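PDB 3PMR: amyloid-like protein 1 from Homo sapiens, which probably binds heparin and takes part in cell adhesion, its E2 domain forming dimers in a manner shared with APP. Local coordinates for residues B[106-111]-B[141-146]; B[24-29]-B[94-99]; B[128-133]-B[198-203]; B[134-139]-B[177-182]. One frame throughout, in Å; residues are numbered along the deposited sequence.

Contact 1. Residues B[106-111]-B[141-146]. With PO4 (phosphate ion), chain F.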
loop_
_atom_site.group_PDB
_atom_site.type_symbol
_atom_site.label_atom_id
_atom_site.label_comp_id
_atom_site.label_asym_id
_atom_site.label_seq_id
_atom_site.Cartn_x
_atom_site.Cartn_y
_atom_site.Cartn_z
ATOM N N ASP B 106 0.587 -9.538 -22.369
ATOM C CA ASP B 106 1.658 -10.089 -23.191
ATOM C C ASP B 106 1.900 -11.555 -22.854
ATOM O O ASP B 106 2.108 -12.368 -23.742
ATOM C CB ASP B 106 2.956 -9.304 -22.990
ATOM N N GLN B 107 1.889 -11.896 -21.568
ATOM C CA GLN B 107 2.123 -13.285 -21.187
ATOM C C GLN B 107 0.993 -14.220 -21.610
ATOM O O GLN B 107 1.233 -15.382 -21.894
ATOM C CB GLN B 107 2.356 -13.392 -19.682
ATOM C CG GLN B 107 3.667 -12.760 -19.273
ATOM C CD GLN B 107 3.889 -12.764 -17.781
ATOM O OE1 GLN B 107 2.953 -12.930 -16.995
ATOM N NE2 GLN B 107 5.139 -12.558 -17.375
ATOM N N ARG B 108 -0.232 -13.715 -21.662
ATOM C CA ARG B 108 -1.358 -14.547 -22.059
ATOM C C ARG B 108 -1.237 -14.864 -23.556
ATOM O O ARG B 108 -1.486 -15.991 -23.990
ATOM C CB ARG B 108 -2.671 -13.813 -21.795
ATOM C CG ARG B 108 -3.919 -14.586 -22.204
ATOM C CD ARG B 108 -5.172 -13.713 -22.146
ATOM N NE ARG B 108 -5.148 -12.697 -23.194
ATOM C CZ ARG B 108 -5.210 -11.388 -22.976
ATOM N NH1 ARG B 108 -5.308 -10.919 -21.734
ATOM N NH2 ARG B 108 -5.144 -10.550 -24.000
ATOM N N ARG B 109 -0.853 -13.850 -24.334
ATOM C CA ARG B 109 -0.695 -13.990 -25.774
ATOM C C ARG B 109 0.476 -14.887 -26.121
ATOM O O ARG B 109 0.385 -15.707 -27.036
ATOM C CB ARG B 109 -0.524 -12.619 -26.414
ATOM C CG ARG B 109 -1.798 -11.789 -26.342
ATOM C CD ARG B 109 -1.527 -10.302 -26.469
ATOM N NE ARG B 109 -2.777 -9.566 -26.621
ATOM C CZ ARG B 109 -2.903 -8.257 -26.451
ATOM N NH1 ARG B 109 -1.851 -7.520 -26.119
ATOM N NH2 ARG B 109 -4.090 -7.693 -26.602
ATOM N N ALA B 110 1.577 -14.745 -25.397
ATOM C CA ALA B 110 2.732 -15.597 -25.645
ATOM C C ALA B 110 2.370 -17.057 -25.348
ATOM O O ALA B 110 2.742 -17.964 -26.093
ATOM C CB ALA B 110 3.901 -15.169 -24.770
ATOM N N ALA B 111 1.643 -17.279 -24.258
ATOM C CA ALA B 111 1.249 -18.626 -23.861
ATOM C C ALA B 111 0.249 -19.249 -24.844
ATOM O O ALA B 111 0.249 -20.468 -25.035
ATOM C CB ALA B 111 0.668 -18.606 -22.449
ATOM N N GLN B 141 -5.265 -17.428 -14.946
ATOM C CA GLN B 141 -5.485 -17.369 -13.509
ATOM C C GLN B 141 -4.902 -16.054 -13.003
ATOM O O GLN B 141 -5.501 -15.376 -12.173
ATOM C CB GLN B 141 -4.791 -18.531 -12.801
ATOM C CG GLN B 141 -4.912 -18.454 -11.293
ATOM C CD GLN B 141 -4.015 -19.441 -10.580
ATOM O OE1 GLN B 141 -2.823 -19.552 -10.882
ATOM N NE2 GLN B 141 -4.579 -20.159 -9.616
ATOM N N LYS B 142 -3.732 -15.687 -13.516
ATOM C CA LYS B 142 -3.096 -14.432 -13.103
ATOM C C LYS B 142 -3.989 -13.230 -13.445
ATOM O O LYS B 142 -4.121 -12.305 -12.651
ATOM C CB LYS B 142 -1.733 -14.289 -13.783
ATOM C CG LYS B 142 -0.889 -13.162 -13.238
ATOM C CD LYS B 142 0.581 -13.366 -13.563
ATOM C CE LYS B 142 1.432 -12.500 -12.660
ATOM N NZ LYS B 142 1.057 -12.771 -11.249
ATOM N N GLU B 143 -4.587 -13.247 -14.634
ATOM C CA GLU B 143 -5.481 -12.170 -15.071
ATOM C C GLU B 143 -6.761 -12.122 -14.228
ATOM O O GLU B 143 -7.307 -11.056 -13.944
ATOM C CB GLU B 143 -5.841 -12.356 -16.548
ATOM C CG GLU B 143 -6.914 -11.394 -17.065
ATOM C CD GLU B 143 -6.939 -11.315 -18.588
ATOM O OE1 GLU B 143 -6.220 -12.118 -19.229
ATOM O OE2 GLU B 143 -7.671 -10.458 -19.140
ATOM N N GLN B 144 -7.235 -13.293 -13.838
ATOM C CA GLN B 144 -8.429 -13.389 -13.025
ATOM C C GLN B 144 -8.145 -12.809 -11.645
ATOM O O GLN B 144 -8.916 -11.998 -11.130
ATOM C CB GLN B 144 -8.857 -14.848 -12.887
ATOM C CG GLN B 144 -10.053 -15.014 -11.993
ATOM C CD GLN B 144 -10.479 -16.447 -11.879
ATOM O OE1 GLN B 144 -9.908 -17.221 -11.108
ATOM N NE2 GLN B 144 -11.483 -16.822 -12.663
ATOM N N ARG B 145 -7.031 -13.220 -11.053
ATOM C CA ARG B 145 -6.653 -12.730 -9.732
ATOM C C ARG B 145 -6.431 -11.229 -9.765
ATOM O O ARG B 145 -6.744 -10.524 -8.806
ATOM C CB ARG B 145 -5.391 -13.452 -9.240
ATOM C CG ARG B 145 -5.665 -14.884 -8.759
ATOM C CD ARG B 145 -4.382 -15.662 -8.502
ATOM N NE ARG B 145 -3.538 -15.039 -7.487
ATOM C CZ ARG B 145 -3.849 -14.949 -6.194
ATOM N NH1 ARG B 145 -4.996 -15.443 -5.743
ATOM N NH2 ARG B 145 -3.009 -14.364 -5.351
ATOM N N HIS B 146 -5.915 -10.732 -10.880
ATOM C CA HIS B 146 -5.667 -9.307 -10.997
ATOM C C HIS B 146 -6.989 -8.552 -10.967
ATOM O O HIS B 146 -7.122 -7.534 -10.288
ATOM C CB HIS B 146 -4.917 -9.004 -12.285
ATOM C CG HIS B 146 -4.582 -7.560 -12.451
ATOM N ND1 HIS B 146 -5.443 -6.661 -13.037
ATOM C CD2 HIS B 146 -3.504 -6.845 -12.049
ATOM C CE1 HIS B 146 -4.914 -5.451 -12.986
ATOM N NE2 HIS B 146 -3.738 -5.537 -12.390
HETATM P P PO4 F . -0.416 -13.269 -8.237
HETATM O O1 PO4 F . -1.815 -12.829 -8.476
HETATM O O2 PO4 F . -0.039 -14.291 -9.248
HETATM O O3 PO4 F . 0.497 -12.100 -8.347
HETATM O O4 PO4 F . -0.306 -13.854 -6.873
#
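Arg108 and Glu143 reach across from neighbouring helices and meet in a salt bridge, NH1 of Arg108 lying 2.9 Å from OE1 of Glu143. Their side chains slant past one another, the guanidinium and carboxylate planes turned 40° apart. The oxygen lies near the guanidinium plane, at its edge, whereas the donor approaches OE1 on the syn side but 29° out of the carboxylate plane. A single hydrogen bond joins the two charges. Arg108 CD lies 3.5 Å from Glu143 OE1, and the bend at chi3 (69°) turns the guanidinium so that NH1 faces that oxygen. NH1 of Arg108 also bonds Asn105, and OE2 of Glu143 is taken by His172 and Arg179. With an alanine in place of Arg108, OE1 of Glu143 is likely to lose this cationic mate while still close to Glu140. On the Glu143 helix, Arg145 NE donates to phosphate O1 at 3.0 Å and Lys142 NZ lies 2.7 Å from O2; this ion, probably from the crystallisation liquor, marks a basic patch that might accept an anionic group such as a heparin sulfate. Helix 64-119 packs on helix 126-157, whose Glu143 and Gln144 also touch helix 159-187, while Arg145 pairs with Glu39 of the second subunit.

Contact 2. Residues B[24-29]-B[94-99]; sequences ISEHEG and ETHATR
The shortest polar bond here runs from ND1 of His96 to OE2 of Glu26, 2.6 Å long and almost straight at 176°. It is a His-carboxylate hydrogen bond, made where helix 26-56 begins beside the long helix 64-119 in the all-helical E2 domain. The carboxylate presents the anti lone pair of OE2, which lies at the edge of the imidazole almost exactly in its plane, and the two flat groups are nearly coplanar. The other oxygen turns to a different partner: Glu26 OE1 accepts from NH1 of Arg99 at 3.1 Å on its syn side, in a salt bridge whose guanidinium stands at 88° to the carboxylate. Two bonds of unlike geometry thus fix the rotation of one acid. Glu26 reaches both because its chain bends at chi2 (52°) after leaving with CG opposite the backbone N. A glutamine here would lose the negative charge and would probably leave Arg99 without its ionic mate, even if the amide still filled the same place. His96 is supported in turn by stacking on the ring of Phe30. Separately, Ser25 is the N-cap that starts helix 26-56, its side chain accepting from Glu28 N. One face of the Arg99 guanidinium is covered over its centre by the methyl CG2 of Thr95, 3.5 Å from the plane.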
loop_
_atom_site.group_PDB
_atom_site.type_symbol
_atom_site.label_atom_id
_atom_site.label_comp_id
_atom_site.label_asym_id
_atom_site.label_seq_id
_atom_site.Cartn_x
_atom_site.Cartn_y
_atom_site.Cartn_z
ATOM N N ILE B 24 16.269 -4.876 -12.887
ATOM C CA ILE B 24 15.258 -4.291 -12.009
ATOM C C ILE B 24 13.830 -4.528 -12.480
ATOM O O ILE B 24 13.425 -4.034 -13.532
ATOM C CB ILE B 24 15.497 -2.778 -11.859
ATOM C CG1 ILE B 24 16.805 -2.558 -11.094
ATOM C CG2 ILE B 24 14.313 -2.117 -11.162
ATOM C CD1 ILE B 24 17.223 -1.116 -10.975
ATOM N N SER B 25 13.068 -5.278 -11.682
ATOM C CA SER B 25 11.682 -5.595 -12.012
ATOM C C SER B 25 10.781 -4.370 -11.874
ATOM O O SER B 25 11.108 -3.433 -11.146
ATOM C CB SER B 25 11.163 -6.728 -11.109
ATOM O OG SER B 25 10.999 -6.300 -9.767
ATOM N N GLU B 26 9.660 -4.379 -12.591
ATOM C CA GLU B 26 8.701 -3.283 -12.555
ATOM C C GLU B 26 8.278 -3.029 -11.115
ATOM O O GLU B 26 8.184 -1.883 -10.675
ATOM C CB GLU B 26 7.480 -3.641 -13.406
ATOM C CG GLU B 26 6.232 -2.770 -13.184
ATOM C CD GLU B 26 6.508 -1.273 -13.289
ATOM O OE1 GLU B 26 7.503 -0.891 -13.950
ATOM O OE2 GLU B 26 5.716 -0.479 -12.722
ATOM N N HIS B 27 8.044 -4.112 -10.384
ATOM C CA HIS B 27 7.626 -4.022 -8.996
ATOM C C HIS B 27 8.646 -3.305 -8.118
ATOM O O HIS B 27 8.307 -2.336 -7.451
ATOM C CB HIS B 27 7.349 -5.415 -8.425
ATOM C CG HIS B 27 6.872 -5.398 -7.005
ATOM N ND1 HIS B 27 5.737 -4.723 -6.608
ATOM C CD2 HIS B 27 7.383 -5.964 -5.886
ATOM C CE1 HIS B 27 5.570 -4.872 -5.305
ATOM N NE2 HIS B 27 6.556 -5.621 -4.843
ATOM N N GLU B 28 9.891 -3.763 -8.099
ATOM C CA GLU B 28 10.867 -3.088 -7.259
ATOM C C GLU B 28 11.119 -1.660 -7.767
ATOM O O GLU B 28 11.247 -0.735 -6.963
ATOM C CB GLU B 28 12.177 -3.877 -7.216
ATOM N N GLY B 29 11.153 -1.473 -9.089
ATOM C CA GLY B 29 11.347 -0.140 -9.645
ATOM C C GLY B 29 10.261 0.801 -9.140
ATOM O O GLY B 29 10.527 1.939 -8.753
ATOM N N GLU B 94 -0.753 5.241 -12.135
ATOM C CA GLU B 94 -1.210 4.940 -13.485
ATOM C C GLU B 94 -0.129 4.250 -14.310
ATOM O O GLU B 94 -0.398 3.284 -15.023
ATOM C CB GLU B 94 -1.661 6.215 -14.198
ATOM C CG GLU B 94 -2.262 5.953 -15.575
ATOM N N THR B 95 1.096 4.755 -14.216
ATOM C CA THR B 95 2.208 4.173 -14.948
ATOM C C THR B 95 2.400 2.707 -14.560
ATOM O O THR B 95 2.581 1.841 -15.420
ATOM C CB THR B 95 3.503 4.945 -14.667
ATOM O OG1 THR B 95 3.372 6.276 -15.173
ATOM C CG2 THR B 95 4.689 4.273 -15.325
ATOM N N HIS B 96 2.359 2.433 -13.259
ATOM C CA HIS B 96 2.522 1.074 -12.763
ATOM C C HIS B 96 1.357 0.164 -13.151
ATOM O O HIS B 96 1.573 -0.961 -13.590
ATOM C CB HIS B 96 2.672 1.081 -11.243
ATOM C CG HIS B 96 2.868 -0.279 -10.647
ATOM N ND1 HIS B 96 3.945 -1.083 -10.955
ATOM C CD2 HIS B 96 2.141 -0.962 -9.732
ATOM C CE1 HIS B 96 3.878 -2.200 -10.252
ATOM N NE2 HIS B 96 2.793 -2.151 -9.500
ATOM N N ALA B 97 0.124 0.637 -12.989
ATOM C CA ALA B 97 -1.025 -0.189 -13.336
ATOM C C ALA B 97 -0.986 -0.553 -14.819
ATOM O O ALA B 97 -1.258 -1.695 -15.189
ATOM C CB ALA B 97 -2.335 0.535 -12.997
ATOM N N THR B 98 -0.652 0.420 -15.661
ATOM C CA THR B 98 -0.567 0.197 -17.101
ATOM C C THR B 98 0.443 -0.884 -17.476
ATOM O O THR B 98 0.178 -1.695 -18.355
ATOM C CB THR B 98 -0.179 1.492 -17.847
ATOM O OG1 THR B 98 -1.261 2.422 -17.773
ATOM C CG2 THR B 98 0.119 1.203 -19.309
ATOM N N ARG B 99 1.597 -0.884 -16.814
ATOM C CA ARG B 99 2.647 -1.863 -17.083
ATOM C C ARG B 99 2.320 -3.251 -16.556
ATOM O O ARG B 99 2.677 -4.253 -17.163
ATOM C CB ARG B 99 3.968 -1.394 -16.484
ATOM C CG ARG B 99 4.551 -0.169 -17.185
ATOM C CD ARG B 99 5.829 0.280 -16.485
ATOM N NE ARG B 99 6.380 1.502 -17.067
ATOM C CZ ARG B 99 7.383 2.193 -16.533
ATOM N NH1 ARG B 99 7.947 1.786 -15.395
ATOM N NH2 ARG B 99 7.828 3.288 -17.139
#

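Contact 3. Residues B[128-133]-B[198-203]; sequences RVLLAL and RPQIQE
The side-chain amide of Gln200 is the flat group of this contact, and Leu130 rests on one of its faces, with methyl CD2 above the nitrogen end, 3.2 Å from NE2 of Gln200. Leu130 CD2 is also 3.5 Å from Gln200 CD and 4.0 Å from its OE1; it sits over the face, directly above NE2, and not in the plane at the edge. The two side chains cross at about a right angle, and the aliphatic stem of Gln200 joins in, its CB being 3.8 Å from Leu130 CD2. One turn further along the first helix, Leu133 meets Ile201, the residue after Gln200, again at about a right angle, CD2 of the leucine lying 3.7 Å from CD1 of the isoleucine. With CG1 set opposite the carbonyl carbon (chi1 -64°), Ile201 sends its longer branch towards that leucine. The helices that carry these residues, 126-157 and 191-207, run nearly parallel here, their local axes 11.0 Å apart and inclined by 17°. The second is kinked at Pro199, a residue with no amide hydrogen to give to the preceding turn. Helix 159-187 adds Leu184 against Leu133 and Leu187 against Ile201, while Phe115 of helix 64-119 also covers Leu133. With no hydrogen bond between the two segments, the fit of methyls, with a leucine methyl against the face of an amide, brings these helices together by burial of apolar surface, not by directional bonding.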
loop_
_atom_site.group_PDB
_atom_site.type_symbol
_atom_site.label_atom_id
_atom_site.label_comp_id
_atom_site.label_asym_id
_atom_site.label_seq_id
_atom_site.Cartn_x
_atom_site.Cartn_y
_atom_site.Cartn_z
ATOM N N ARG B 128 3.724 -32.305 -24.077
ATOM C CA ARG B 128 4.042 -30.967 -24.489
ATOM C C ARG B 128 2.808 -30.081 -24.578
ATOM O O ARG B 128 2.855 -28.925 -24.280
ATOM C CB ARG B 128 4.780 -30.974 -25.798
ATOM C CG ARG B 128 5.167 -29.646 -26.261
ATOM N N VAL B 129 1.705 -30.669 -24.992
ATOM C CA VAL B 129 0.440 -29.957 -25.096
ATOM C C VAL B 129 -0.069 -29.634 -23.697
ATOM O O VAL B 129 -0.500 -28.516 -23.435
ATOM C CB VAL B 129 -0.626 -30.801 -25.834
ATOM C CG1 VAL B 129 -2.000 -30.132 -25.723
ATOM C CG2 VAL B 129 -0.242 -30.952 -27.291
ATOM N N LEU B 130 -0.005 -30.606 -22.788
ATOM C CA LEU B 130 -0.484 -30.376 -21.433
ATOM C C LEU B 130 0.263 -29.233 -20.754
ATOM O O LEU B 130 -0.349 -28.397 -20.087
ATOM C CB LEU B 130 -0.362 -31.642 -20.584
ATOM C CG LEU B 130 -0.803 -31.483 -19.122
ATOM C CD1 LEU B 130 -2.221 -30.935 -19.057
ATOM C CD2 LEU B 130 -0.722 -32.832 -18.417
ATOM N N LEU B 131 1.582 -29.201 -20.920
ATOM C CA LEU B 131 2.397 -28.144 -20.322
ATOM C C LEU B 131 2.164 -26.770 -20.947
ATOM O O LEU B 131 2.191 -25.759 -20.255
ATOM C CB LEU B 131 3.886 -28.505 -20.402
ATOM C CG LEU B 131 4.372 -29.481 -19.325
ATOM C CD1 LEU B 131 5.790 -29.911 -19.641
ATOM C CD2 LEU B 131 4.298 -28.817 -17.943
ATOM N N ALA B 132 1.941 -26.730 -22.251
ATOM C CA ALA B 132 1.692 -25.466 -22.934
ATOM C C ALA B 132 0.322 -24.950 -22.483
ATOM O O ALA B 132 0.118 -23.753 -22.300
ATOM C CB ALA B 132 1.707 -25.679 -24.436
ATOM N N LEU B 133 -0.620 -25.865 -22.305
ATOM C CA LEU B 133 -1.945 -25.485 -21.862
ATOM C C LEU B 133 -1.853 -24.996 -20.421
ATOM O O LEU B 133 -2.444 -23.971 -20.077
ATOM C CB LEU B 133 -2.910 -26.678 -21.955
ATOM C CG LEU B 133 -4.364 -26.431 -21.531
ATOM C CD1 LEU B 133 -4.994 -25.345 -22.420
ATOM C CD2 LEU B 133 -5.157 -27.730 -21.630
ATOM N N ARG B 198 -7.942 -34.992 -20.398
ATOM C CA ARG B 198 -9.050 -34.494 -19.588
ATOM C C ARG B 198 -8.817 -34.563 -18.077
ATOM O O ARG B 198 -8.960 -33.565 -17.376
ATOM C CB ARG B 198 -10.341 -35.237 -19.947
ATOM N N PRO B 199 -8.474 -35.750 -17.549
ATOM C CA PRO B 199 -8.241 -35.854 -16.101
ATOM C C PRO B 199 -7.225 -34.851 -15.522
ATOM O O PRO B 199 -7.450 -34.281 -14.453
ATOM C CB PRO B 199 -7.829 -37.322 -15.921
ATOM C CG PRO B 199 -7.484 -37.792 -17.331
ATOM C CD PRO B 199 -8.468 -37.079 -18.180
ATOM N N GLN B 200 -6.117 -34.628 -16.224
ATOM C CA GLN B 200 -5.093 -33.684 -15.766
ATOM C C GLN B 200 -5.567 -32.239 -15.887
ATOM O O GLN B 200 -5.270 -31.401 -15.030
ATOM C CB GLN B 200 -3.809 -33.890 -16.569
ATOM C CG GLN B 200 -3.021 -35.078 -16.059
ATOM C CD GLN B 200 -2.212 -35.750 -17.138
ATOM O OE1 GLN B 200 -2.768 -36.280 -18.101
ATOM N NE2 GLN B 200 -0.881 -35.738 -16.983
ATOM N N ILE B 201 -6.288 -31.950 -16.966
ATOM C CA ILE B 201 -6.816 -30.609 -17.195
ATOM C C ILE B 201 -7.842 -30.245 -16.132
ATOM O O ILE B 201 -7.906 -29.098 -15.686
ATOM C CB ILE B 201 -7.495 -30.500 -18.561
ATOM C CG1 ILE B 201 -6.463 -30.718 -19.671
ATOM C CG2 ILE B 201 -8.169 -29.137 -18.693
ATOM C CD1 ILE B 201 -7.067 -30.820 -21.054
ATOM N N GLN B 202 -8.658 -31.221 -15.748
ATOM C CA GLN B 202 -9.669 -31.006 -14.724
ATOM C C GLN B 202 -9.007 -30.610 -13.413
ATOM O O GLN B 202 -9.485 -29.715 -12.710
ATOM C CB GLN B 202 -10.499 -32.273 -14.521
ATOM C CG GLN B 202 -11.993 -32.052 -14.746
ATOM C CD GLN B 202 -12.307 -31.598 -16.173
ATOM O OE1 GLN B 202 -12.135 -32.361 -17.126
ATOM N NE2 GLN B 202 -12.767 -30.343 -16.323
ATOM N N GLU B 203 -7.907 -31.283 -13.089
ATOM C CA GLU B 203 -7.183 -30.982 -11.863
ATOM C C GLU B 203 -6.659 -29.550 -11.936
ATOM O O GLU B 203 -6.692 -28.810 -10.948
ATOM C CB GLU B 203 -6.021 -31.966 -11.662
ATOM C CG GLU B 203 -5.262 -31.775 -10.351
#

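Contact 4. Residues B[134-139]-B[177-182]; sequences RRYLRA and EERVNQ
Arg179 comes first among the residues of 177-182 that touch the other helix, and it meets Tyr136 at about a right angle. The phenol oxygen OH of Tyr136 lies 3.5 Å from Arg179 CB and 3.8 Å from its CD, so the tyrosine reaches the aliphatic part of the arginine and not a charged nitrogen. Ring and guanidinium planes stand 76° apart, and the guanidinium itself is engaged by Glu140 and Glu143. Tyr136 gets there with its ring set opposite the backbone N (chi1 179°), which points the ring toward helix 159-187. One water completes the pairing: it lies 2.8 Å from Tyr136 OH and donates to the carbonyl oxygen of Arg179 at 2.9 Å. Arg179 O also sits at the edge of the phenol ring, near its plane and 4.1 Å from Tyr136 CE2. Helices 126-157 and 159-187 run in opposite directions as a helical hairpin of the E2 domain, and Tyr136 lies in the seam between them, touching Arg108 and Leu112 of helix 64-119 as well. At Val180 the contact turns apolar, its CG1 methyl standing 4.0 Å from CD2 of Leu137, the two side chains again crossing steeply. Leu205 of helix 191-207 lies against both Leu137 and Val180, and Leu204 adds to the cover on Leu137.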
loop_
_atom_site.group_PDB
_atom_site.type_symbol
_atom_site.label_atom_id
_atom_site.label_comp_id
_atom_site.label_asym_id
_atom_site.label_seq_id
_atom_site.Cartn_x
_atom_site.Cartn_y
_atom_site.Cartn_z
ATOM N N ARG B 134 -1.102 -25.716 -19.587
ATOM C CA ARG B 134 -0.959 -25.332 -18.188
ATOM C C ARG B 134 -0.482 -23.891 -18.080
ATOM O O ARG B 134 -0.977 -23.120 -17.266
ATOM C CB ARG B 134 0.032 -26.238 -17.459
ATOM C CG ARG B 134 0.354 -25.749 -16.047
ATOM C CD ARG B 134 1.322 -26.673 -15.310
ATOM N NE ARG B 134 1.505 -26.264 -13.917
ATOM C CZ ARG B 134 2.137 -25.156 -13.531
ATOM N NH1 ARG B 134 2.662 -24.334 -14.433
ATOM N NH2 ARG B 134 2.234 -24.864 -12.239
ATOM N N ARG B 135 0.481 -23.535 -18.918
ATOM C CA ARG B 135 1.031 -22.197 -18.921
ATOM C C ARG B 135 -0.028 -21.169 -19.334
ATOM O O ARG B 135 -0.077 -20.071 -18.784
ATOM C CB ARG B 135 2.242 -22.158 -19.854
ATOM C CG ARG B 135 2.865 -20.794 -20.053
ATOM C CD ARG B 135 4.316 -20.941 -20.479
ATOM N NE ARG B 135 4.816 -19.735 -21.124
ATOM C CZ ARG B 135 4.807 -19.541 -22.438
ATOM N NH1 ARG B 135 4.328 -20.483 -23.243
ATOM N NH2 ARG B 135 5.265 -18.407 -22.950
ATOM N N TYR B 136 -0.879 -21.526 -20.290
ATOM C CA TYR B 136 -1.931 -20.612 -20.737
ATOM C C TYR B 136 -2.977 -20.432 -19.634
ATOM O O TYR B 136 -3.459 -19.326 -19.399
ATOM C CB TYR B 136 -2.602 -21.146 -22.004
ATOM C CG TYR B 136 -3.722 -20.266 -22.525
ATOM C CD1 TYR B 136 -3.455 -19.014 -23.092
ATOM C CD2 TYR B 136 -5.050 -20.680 -22.442
ATOM C CE1 TYR B 136 -4.486 -18.202 -23.563
ATOM C CE2 TYR B 136 -6.089 -19.872 -22.908
ATOM C CZ TYR B 136 -5.800 -18.639 -23.468
ATOM O OH TYR B 136 -6.825 -17.848 -23.935
ATOM N N LEU B 137 -3.318 -21.523 -18.955
ATOM C CA LEU B 137 -4.305 -21.464 -17.882
ATOM C C LEU B 137 -3.760 -20.654 -16.714
ATOM O O LEU B 137 -4.500 -19.936 -16.049
ATOM C CB LEU B 137 -4.680 -22.879 -17.418
ATOM C CG LEU B 137 -5.401 -23.707 -18.484
ATOM C CD1 LEU B 137 -5.776 -25.072 -17.952
ATOM C CD2 LEU B 137 -6.651 -22.961 -18.903
ATOM N N ARG B 138 -2.460 -20.764 -16.461
ATOM C CA ARG B 138 -1.866 -20.001 -15.376
ATOM C C ARG B 138 -1.830 -18.520 -15.744
ATOM O O ARG B 138 -1.921 -17.658 -14.873
ATOM C CB ARG B 138 -0.458 -20.505 -15.057
ATOM C CG ARG B 138 -0.458 -21.910 -14.486
ATOM C CD ARG B 138 0.802 -22.202 -13.689
ATOM N NE ARG B 138 1.801 -21.145 -13.824
ATOM N N ALA B 139 -1.693 -18.226 -17.032
ATOM C CA ALA B 139 -1.687 -16.838 -17.478
ATOM C C ALA B 139 -3.099 -16.280 -17.230
ATOM O O ALA B 139 -3.260 -15.125 -16.837
ATOM C CB ALA B 139 -1.343 -16.765 -18.953
ATOM N N GLU B 177 -13.368 -16.614 -18.675
ATOM C CA GLU B 177 -13.967 -17.940 -18.661
ATOM C C GLU B 177 -14.177 -18.427 -20.085
ATOM O O GLU B 177 -14.017 -19.606 -20.379
ATOM C CB GLU B 177 -15.307 -17.917 -17.922
ATOM C CG GLU B 177 -15.980 -19.273 -17.851
ATOM N N GLU B 178 -14.532 -17.509 -20.971
ATOM C CA GLU B 178 -14.746 -17.878 -22.359
ATOM C C GLU B 178 -13.413 -18.184 -23.052
ATOM O O GLU B 178 -13.358 -19.039 -23.929
ATOM C CB GLU B 178 -15.489 -16.764 -23.110
ATOM C CG GLU B 178 -15.637 -17.002 -24.609
ATOM C CD GLU B 178 -16.496 -18.216 -24.945
ATOM O OE1 GLU B 178 -16.763 -19.034 -24.036
ATOM O OE2 GLU B 178 -16.897 -18.355 -26.126
ATOM N N ARG B 179 -12.339 -17.494 -22.685
ATOM C CA ARG B 179 -11.066 -17.800 -23.337
ATOM C C ARG B 179 -10.614 -19.204 -22.930
ATOM O O ARG B 179 -10.099 -19.961 -23.753
ATOM C CB ARG B 179 -10.012 -16.740 -23.008
ATOM C CG ARG B 179 -10.139 -15.537 -23.925
ATOM C CD ARG B 179 -8.886 -14.691 -23.935
ATOM N NE ARG B 179 -8.638 -14.074 -22.640
ATOM C CZ ARG B 179 -8.693 -12.766 -22.413
ATOM N NH1 ARG B 179 -8.988 -11.924 -23.396
ATOM N NH2 ARG B 179 -8.449 -12.302 -21.198
ATOM N N VAL B 180 -10.846 -19.558 -21.672
ATOM C CA VAL B 180 -10.505 -20.879 -21.175
ATOM C C VAL B 180 -11.306 -21.946 -21.947
ATOM O O VAL B 180 -10.745 -22.960 -22.374
ATOM C CB VAL B 180 -10.812 -21.004 -19.666
ATOM C CG1 VAL B 180 -10.574 -22.438 -19.194
ATOM C CG2 VAL B 180 -9.931 -20.023 -18.874
ATOM N N ASN B 181 -12.607 -21.720 -22.141
ATOM C CA ASN B 181 -13.417 -22.690 -22.874
ATOM C C ASN B 181 -12.994 -22.768 -24.330
ATOM O O ASN B 181 -12.978 -23.850 -24.919
ATOM C CB ASN B 181 -14.907 -22.351 -22.784
ATOM C CG ASN B 181 -15.456 -22.545 -21.386
ATOM O OD1 ASN B 181 -15.042 -23.459 -20.666
ATOM N ND2 ASN B 181 -16.400 -21.696 -20.996
ATOM N N GLN B 182 -12.655 -21.624 -24.914
ATOM C CA GLN B 182 -12.215 -21.596 -26.299
ATOM C C GLN B 182 -10.904 -22.398 -26.444
ATOM O O GLN B 182 -10.726 -23.109 -27.432
ATOM C CB GLN B 182 -12.011 -20.147 -26.774
ATOM C CG GLN B 182 -13.277 -19.420 -27.271
ATOM C CD GLN B 182 -13.029 -17.929 -27.577
ATOM O OE1 GLN B 182 -11.886 -17.475 -27.631
ATOM N NE2 GLN B 182 -14.110 -17.171 -27.782
HETATM O O HOH W 1 -8.387 -19.104 -25.873
#

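Helix 126-157 carries one side of contacts 1, 3 and 4, which follow one another along it in the order 3, 4, 1. Contacts 1 and 4 are the most closely coupled, with centres about 8 Å apart and a direct salt bridge of 2.9 Å from Arg179 NH2 to Glu143 OE2. Contact 4 adjoins contact 3 in sequence, about 11 Å away centre to centre, and charge gives way to methyl packing along this line. Contact 2 shares helix 64-119 with contact 1 but lies farther back along it, centres about 16 Å apart, and is about 32 Å from the centre of contact 3. The phosphate belongs to the contact 1 end, where Arg149 joins Lys142 and Arg145 around it.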